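Local coordinates for protein 3-oxo-glucose-6-phosphate:glutamate aminotransferase (Bacillus subtilis subsp. subtilis, PDB 4K2M) that catalyses the reversible, pyridoxal phosphate-dependent transamination between 3-dehydro-D-glucose 6-phosphate and L-glutamate that yields kanosamine 6-phosphate on the way to kanosamine, at residues 324-329 with 424-429; 353-358 with 413-418. One frame throughout, in Å; residues are numbered along the deposited sequence.

Contact 1 (324-329 with 424-429); sequences DRYITQ and EEQDRV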
loop_
_atom_site.group_PDB
_atom_site.type_symbol
_atom_site.label_atom_id
_atom_site.label_comp_id
_atom_site.label_asym_id
_atom_site.label_seq_id
_atom_site.Cartn_x
_atom_site.Cartn_y
_atom_site.Cartn_z
ATOM N N ASP A 324 -4.900 0.313 33.847
ATOM C CA ASP A 324 -4.753 0.200 35.301
ATOM C C ASP A 324 -5.994 0.747 35.999
ATOM O O ASP A 324 -6.458 0.180 36.994
ATOM C CB ASP A 324 -3.501 0.968 35.744
ATOM C CG ASP A 324 -3.280 0.929 37.253
ATOM O OD1 ASP A 324 -3.200 -0.173 37.836
ATOM O OD2 ASP A 324 -3.163 2.011 37.842
ATOM N N ARG A 325 -6.541 1.833 35.469
ATOM C CA ARG A 325 -7.693 2.499 36.091
ATOM C C ARG A 325 -8.951 1.635 35.950
ATOM O O ARG A 325 -9.718 1.503 36.904
ATOM C CB ARG A 325 -7.890 3.883 35.473
ATOM C CG ARG A 325 -8.821 4.817 36.264
ATOM C CD ARG A 325 -8.595 6.263 35.822
ATOM N NE ARG A 325 -9.366 7.242 36.605
ATOM C CZ ARG A 325 -10.581 7.686 36.286
ATOM N NH1 ARG A 325 -11.199 7.229 35.214
ATOM N NH2 ARG A 325 -11.187 8.599 37.047
ATOM N N TYR A 326 -9.152 1.036 34.775
ATOM C CA TYR A 326 -10.236 0.066 34.602
ATOM C C TYR A 326 -10.086 -1.093 35.565
ATOM O O TYR A 326 -11.057 -1.530 36.189
ATOM C CB TYR A 326 -10.223 -0.525 33.187
ATOM C CG TYR A 326 -10.986 0.229 32.123
ATOM C CD1 TYR A 326 -12.240 0.786 32.378
ATOM C CD2 TYR A 326 -10.463 0.343 30.841
ATOM C CE1 TYR A 326 -12.944 1.446 31.380
ATOM C CE2 TYR A 326 -11.154 0.997 29.840
ATOM C CZ TYR A 326 -12.393 1.548 30.118
ATOM O OH TYR A 326 -13.065 2.198 29.115
ATOM N N ILE A 327 -8.876 -1.642 35.661
ATOM C CA ILE A 327 -8.690 -2.874 36.437
ATOM C C ILE A 327 -8.935 -2.604 37.917
ATOM O O ILE A 327 -9.581 -3.391 38.612
ATOM C CB ILE A 327 -7.300 -3.488 36.197
ATOM C CG1 ILE A 327 -7.217 -4.049 34.769
ATOM C CG2 ILE A 327 -6.997 -4.585 37.222
ATOM C CD1 ILE A 327 -5.780 -4.408 34.329
ATOM N N THR A 328 -8.443 -1.472 38.393
ATOM C CA THR A 328 -8.644 -1.106 39.786
ATOM C C THR A 328 -10.107 -0.745 40.077
ATOM O O THR A 328 -10.695 -1.250 41.038
ATOM C CB THR A 328 -7.694 0.045 40.180
ATOM O OG1 THR A 328 -6.340 -0.414 40.037
ATOM C CG2 THR A 328 -7.926 0.487 41.634
ATOM N N GLN A 329 -10.705 0.115 39.260
ATOM C CA GLN A 329 -12.018 0.655 39.612
ATOM C C GLN A 329 -13.164 -0.328 39.339
ATOM O O GLN A 329 -14.236 -0.207 39.944
ATOM C CB GLN A 329 -12.257 2.042 38.985
ATOM C CG GLN A 329 -11.290 3.111 39.566
ATOM C CD GLN A 329 -11.691 4.551 39.286
ATOM O OE1 GLN A 329 -12.858 4.853 39.012
ATOM N NE2 GLN A 329 -10.715 5.456 39.368
ATOM N N GLU A 424 -12.983 11.276 32.298
ATOM C CA GLU A 424 -14.407 11.479 32.552
ATOM C C GLU A 424 -15.300 10.593 31.666
ATOM O O GLU A 424 -16.342 10.107 32.112
ATOM C CB GLU A 424 -14.795 12.965 32.457
ATOM C CG GLU A 424 -14.576 13.622 31.095
ATOM C CD GLU A 424 -13.230 14.347 30.991
ATOM O OE1 GLU A 424 -12.305 14.025 31.770
ATOM O OE2 GLU A 424 -13.102 15.237 30.121
ATOM N N GLU A 425 -14.894 10.352 30.423
ATOM C CA GLU A 425 -15.579 9.334 29.625
ATOM C C GLU A 425 -15.402 7.955 30.246
ATOM O O GLU A 425 -16.340 7.153 30.291
ATOM C CB GLU A 425 -15.031 9.302 28.208
ATOM C CG GLU A 425 -15.450 10.447 27.320
ATOM C CD GLU A 425 -14.619 10.481 26.048
ATOM O OE1 GLU A 425 -13.412 10.811 26.121
ATOM O OE2 GLU A 425 -15.169 10.167 24.975
ATOM N N GLN A 426 -14.181 7.654 30.692
ATOM C CA GLN A 426 -13.934 6.360 31.307
ATOM C C GLN A 426 -14.803 6.178 32.559
ATOM O O GLN A 426 -15.332 5.084 32.784
ATOM C CB GLN A 426 -12.454 6.162 31.638
ATOM C CG GLN A 426 -12.147 4.747 32.091
ATOM C CD GLN A 426 -10.701 4.569 32.483
ATOM O OE1 GLN A 426 -10.137 5.398 33.189
ATOM N NE2 GLN A 426 -10.087 3.488 32.016
ATOM N N ASP A 427 -14.967 7.244 33.347
ATOM C CA ASP A 427 -15.884 7.212 34.496
ATOM C C ASP A 427 -17.271 6.740 34.079
ATOM O O ASP A 427 -17.885 5.908 34.755
ATOM C CB ASP A 427 -16.023 8.604 35.152
ATOM C CG ASP A 427 -14.752 9.069 35.843
ATOM O OD1 ASP A 427 -13.870 8.224 36.123
ATOM O OD2 ASP A 427 -14.655 10.291 36.121
ATOM N N ARG A 428 -17.777 7.273 32.972
ATOM C CA ARG A 428 -19.114 6.911 32.533
ATOM C C ARG A 428 -19.200 5.463 32.068
ATOM O O ARG A 428 -20.187 4.766 32.345
ATOM C CB ARG A 428 -19.615 7.855 31.431
ATOM C CG ARG A 428 -21.085 7.588 31.071
ATOM C CD ARG A 428 -21.715 8.709 30.272
ATOM N NE ARG A 428 -23.139 8.471 30.020
ATOM C CZ ARG A 428 -24.120 8.849 30.837
ATOM N NH1 ARG A 428 -23.840 9.486 31.968
ATOM N NH2 ARG A 428 -25.383 8.594 30.522
ATOM N N VAL A 429 -18.160 4.996 31.375
ATOM C CA VAL A 429 -18.099 3.594 30.972
ATOM C C VAL A 429 -18.211 2.697 32.192
ATOM O O VAL A 429 -18.970 1.723 32.205
ATOM C CB VAL A 429 -16.782 3.267 30.242
ATOM C CG1 VAL A 429 -16.683 1.746 29.980
ATOM C CG2 VAL A 429 -16.701 4.035 28.939
#

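Contact 2 (353-358 with 413-418); sequences FPIKVR and LHLPLY. With EDO (1,2-ethanediol), chain D.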
loop_
_atom_site.group_PDB
_atom_site.type_symbol
_atom_site.label_atom_id
_atom_site.label_comp_id
_atom_site.label_asym_id
_atom_site.label_seq_id
_atom_site.Cartn_x
_atom_site.Cartn_y
_atom_site.Cartn_z
ATOM N N PHE A 353 -8.834 -3.422 25.205
ATOM C CA PHE A 353 -9.022 -3.743 26.622
ATOM C C PHE A 353 -10.188 -4.706 26.766
ATOM O O PHE A 353 -11.353 -4.288 26.723
ATOM C CB PHE A 353 -9.310 -2.484 27.460
ATOM C CG PHE A 353 -9.375 -2.772 28.932
ATOM C CD1 PHE A 353 -8.211 -2.765 29.696
ATOM C CD2 PHE A 353 -10.588 -3.114 29.546
ATOM C CE1 PHE A 353 -8.242 -3.080 31.056
ATOM C CE2 PHE A 353 -10.631 -3.418 30.914
ATOM C CZ PHE A 353 -9.447 -3.410 31.663
ATOM N N PRO A 354 -9.884 -5.997 26.919
ATOM C CA PRO A 354 -10.959 -6.997 26.976
ATOM C C PRO A 354 -11.347 -7.376 28.388
ATOM O O PRO A 354 -10.482 -7.671 29.234
ATOM C CB PRO A 354 -10.339 -8.212 26.281
ATOM C CG PRO A 354 -8.869 -8.102 26.593
ATOM C CD PRO A 354 -8.554 -6.608 26.729
ATOM N N ILE A 355 -12.650 -7.360 28.654
ATOM C CA ILE A 355 -13.164 -8.004 29.856
ATOM C C ILE A 355 -13.965 -9.205 29.388
ATOM O O ILE A 355 -14.217 -9.360 28.194
ATOM C CB ILE A 355 -14.045 -7.072 30.701
ATOM C CG1 ILE A 355 -15.340 -6.731 29.967
ATOM C CG2 ILE A 355 -13.291 -5.776 31.070
ATOM C CD1 ILE A 355 -16.304 -5.885 30.807
ATOM N N LYS A 356 -14.345 -10.090 30.300
ATOM C CA LYS A 356 -15.267 -11.161 29.908
ATOM C C LYS A 356 -16.530 -11.053 30.745
ATOM O O LYS A 356 -16.455 -10.793 31.949
ATOM C CB LYS A 356 -14.608 -12.541 30.053
ATOM C CG LYS A 356 -13.455 -12.792 29.071
ATOM C CD LYS A 356 -12.558 -13.973 29.509
ATOM C CE LYS A 356 -13.213 -15.317 29.332
ATOM N NZ LYS A 356 -12.315 -16.434 29.830
ATOM N N VAL A 357 -17.680 -11.209 30.092
ATOM C CA VAL A 357 -18.966 -11.187 30.782
ATOM C C VAL A 357 -19.634 -12.530 30.508
ATOM O O VAL A 357 -19.112 -13.326 29.729
ATOM C CB VAL A 357 -19.849 -10.027 30.281
ATOM C CG1 VAL A 357 -19.142 -8.674 30.528
ATOM C CG2 VAL A 357 -20.136 -10.188 28.806
ATOM N N ARG A 358 -20.777 -12.797 31.129
ATOM C CA ARG A 358 -21.485 -14.042 30.841
ATOM C C ARG A 358 -21.935 -14.108 29.380
ATOM O O ARG A 358 -22.428 -13.122 28.815
ATOM C CB ARG A 358 -22.682 -14.221 31.777
ATOM C CG ARG A 358 -22.308 -14.614 33.201
ATOM C CD ARG A 358 -23.550 -14.636 34.084
ATOM N NE ARG A 358 -24.744 -14.963 33.306
ATOM C CZ ARG A 358 -25.192 -16.199 33.111
ATOM N NH1 ARG A 358 -24.547 -17.226 33.647
ATOM N NH2 ARG A 358 -26.284 -16.406 32.382
ATOM N N LEU A 413 -15.622 -8.736 25.803
ATOM C CA LEU A 413 -16.209 -7.434 25.542
ATOM C C LEU A 413 -15.100 -6.400 25.658
ATOM O O LEU A 413 -14.392 -6.356 26.666
ATOM C CB LEU A 413 -17.303 -7.126 26.573
ATOM C CG LEU A 413 -18.071 -5.838 26.302
ATOM C CD1 LEU A 413 -18.671 -5.916 24.907
ATOM C CD2 LEU A 413 -19.163 -5.628 27.328
ATOM N N HIS A 414 -14.944 -5.577 24.629
ATOM C CA HIS A 414 -13.908 -4.554 24.654
ATOM C C HIS A 414 -14.473 -3.207 25.075
ATOM O O HIS A 414 -15.513 -2.768 24.552
ATOM C CB HIS A 414 -13.224 -4.468 23.280
ATOM C CG HIS A 414 -12.418 -5.684 22.959
ATOM N ND1 HIS A 414 -12.833 -6.647 22.062
ATOM C CD2 HIS A 414 -11.239 -6.120 23.468
ATOM C CE1 HIS A 414 -11.928 -7.613 22.015
ATOM N NE2 HIS A 414 -10.954 -7.317 22.857
ATOM N N LEU A 415 -13.765 -2.559 26.004
ATOM C CA LEU A 415 -14.149 -1.256 26.526
ATOM C C LEU A 415 -13.304 -0.189 25.840
ATOM O O LEU A 415 -12.162 -0.466 25.478
ATOM C CB LEU A 415 -13.886 -1.215 28.028
ATOM C CG LEU A 415 -14.539 -2.328 28.836
ATOM C CD1 LEU A 415 -14.311 -2.005 30.310
ATOM C CD2 LEU A 415 -16.027 -2.421 28.520
ATOM N N PRO A 416 -13.842 1.033 25.678
ATOM C CA PRO A 416 -13.066 2.085 25.008
ATOM C C PRO A 416 -11.702 2.309 25.664
ATOM O O PRO A 416 -11.621 2.396 26.897
ATOM C CB PRO A 416 -13.938 3.334 25.195
ATOM C CG PRO A 416 -15.336 2.784 25.252
ATOM C CD PRO A 416 -15.210 1.485 26.012
ATOM N N LEU A 417 -10.642 2.371 24.855
ATOM C CA LEU A 417 -9.297 2.640 25.379
ATOM C C LEU A 417 -8.398 3.115 24.231
ATOM O O LEU A 417 -8.103 2.369 23.300
ATOM C CB LEU A 417 -8.709 1.414 26.094
ATOM C CG LEU A 417 -7.506 1.706 27.024
ATOM C CD1 LEU A 417 -7.281 0.588 28.052
ATOM C CD2 LEU A 417 -6.207 1.935 26.240
ATOM N N TYR A 418 -7.972 4.369 24.298
ATOM C CA TYR A 418 -7.027 4.879 23.315
ATOM C C TYR A 418 -6.396 6.090 23.980
ATOM O O TYR A 418 -6.945 6.600 24.967
ATOM C CB TYR A 418 -7.729 5.204 21.979
ATOM C CG TYR A 418 -8.897 6.165 22.125
ATOM C CD1 TYR A 418 -8.730 7.532 21.933
ATOM C CD2 TYR A 418 -10.166 5.692 22.446
ATOM C CE1 TYR A 418 -9.798 8.420 22.075
ATOM C CE2 TYR A 418 -11.239 6.571 22.589
ATOM C CZ TYR A 418 -11.039 7.926 22.411
ATOM O OH TYR A 418 -12.106 8.788 22.551
HETATM C C1 EDO D . -10.244 -10.810 30.739
HETATM O O1 EDO D . -9.385 -10.150 29.810
HETATM C C2 EDO D . -9.782 -12.264 30.867
HETATM O O2 EDO D . -8.442 -12.278 31.363
HETATM O O HOH W 1 -10.675 -1.838 23.806
#

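Contact 1 (324-329 with 424-429)
The side-chain amide of Gln426 lies between two flat groups of one helix, its nitrogen over a face of the Tyr326 ring and its oxygen at the edge of the Arg325 guanidinium. NE2 of Gln426 stands 3.2 Å above the Tyr326 ring plane, over the ring centre, and the amide is steeply inclined to the ring, the two planes 70° apart. CG of Gln426 lies over the same face, displaced toward CE1 of Tyr326 at 3.5 Å. At the other terminal atom of the amide, NH1 of Arg325 donates a nearly straight hydrogen bond to OE1 of Gln426 (2.9 Å, 167° at the hydrogen), with OE1 close to the guanidinium plane. Asp427 sits farther along that edge: its OD1 accepts from both NH1 and NH2 of Arg325, at 3.0 and 2.9 Å, in an end-on salt bridge that converges on one oxygen. The NH2 bond uses the syn lone pair of OD1, whereas NH1 comes from above the carboxylate plane. Over one guanidinium face, offset toward the rim, lies NE2 of Gln329 from the next turn of Arg325's own helix. An extended chain from CG to NE, with CG anti to the backbone nitrogen (chi1 -165°), carries the guanidinium across the gap between helices whose local axes are 11.1 Å apart. Val429 adds an apolar touch, its CG1 4.0 Å from CE1 of Tyr326. Outside partners fix the polar ends further: NE2 of Gln426 bonds to Leu322 O, OD2 of Asp427 to Tyr60 OH, and the Tyr326 hydroxyl to Pro416 O. The contact thus joins the C-terminal end of helix 312-329 to the beginning of helix 423-441, with Phe353 of strand 353-356 meeting the Tyr326 ring.

Contact 2 (353-358 with 413-418)
The carbonyl oxygen of Leu413 accepts the amide of Ile355 at 2.8 Å, N to O, and is also approached by a CA-H...O contact from CA of Pro354. The return bond, Leu413 N to Ile355 O, is again 2.8 Å and completes the hydrogen-bonded pair of a two-stranded antiparallel sheet. This small sheet, built from strands 353-356 and 412-415, is separate from the seven-stranded mixed sheet of the aminotransferase fold. Pro354 faces His414 in the adjoining non-hydrogen-bonded pair, where CB of Pro354 lies 3.6 Å from NE2 of His414; beyond, the imidazole meets Tyr201 edge-to-face.

The opposite face is apolar. Ile355 and Leu413 run side by side and point the same way, CG1 of Ile355 being 3.9 Å from CB of Leu413. With CG1 of Ile355 placed between the backbone nitrogen and the carbonyl carbon (chi1 67°), CG2 is left to meet CD1 of Leu415 at 4.0 Å. That same methyl of Leu415 reaches the Phe353 ring, while Leu417 touches Phe353 from its CD1. Helices 312-329, 362-373 and 423-441 all pack against this side. Where the strands part, a water accepts from Phe353 N at 2.8 Å and donates to Leu415 O at 2.6 Å.

How the contacts relate
The two contacts have centres about 11 Å apart, lie on the same side of the chain's centre and both belong to the DegT/DnrJ/EryC1/StrS aminotransferase region. In sequence the two strands of contact 2 come between the two helices of contact 1: helix 312-329, strands 353-356 and 412-415, then helix 423-441, soon after the second strand. Tyr326 is shared by both contacts, its CB packing 3.4 Å from CZ of Phe353. Helix 423-441 also reaches the strand segments, Leu433 touching Ile355 and Val429 touching Pro416. Contact 1 is remote from the known binding sites, whereas His414 of contact 2 approaches substrate-binding Tyr381 to about 7 Å between side chains.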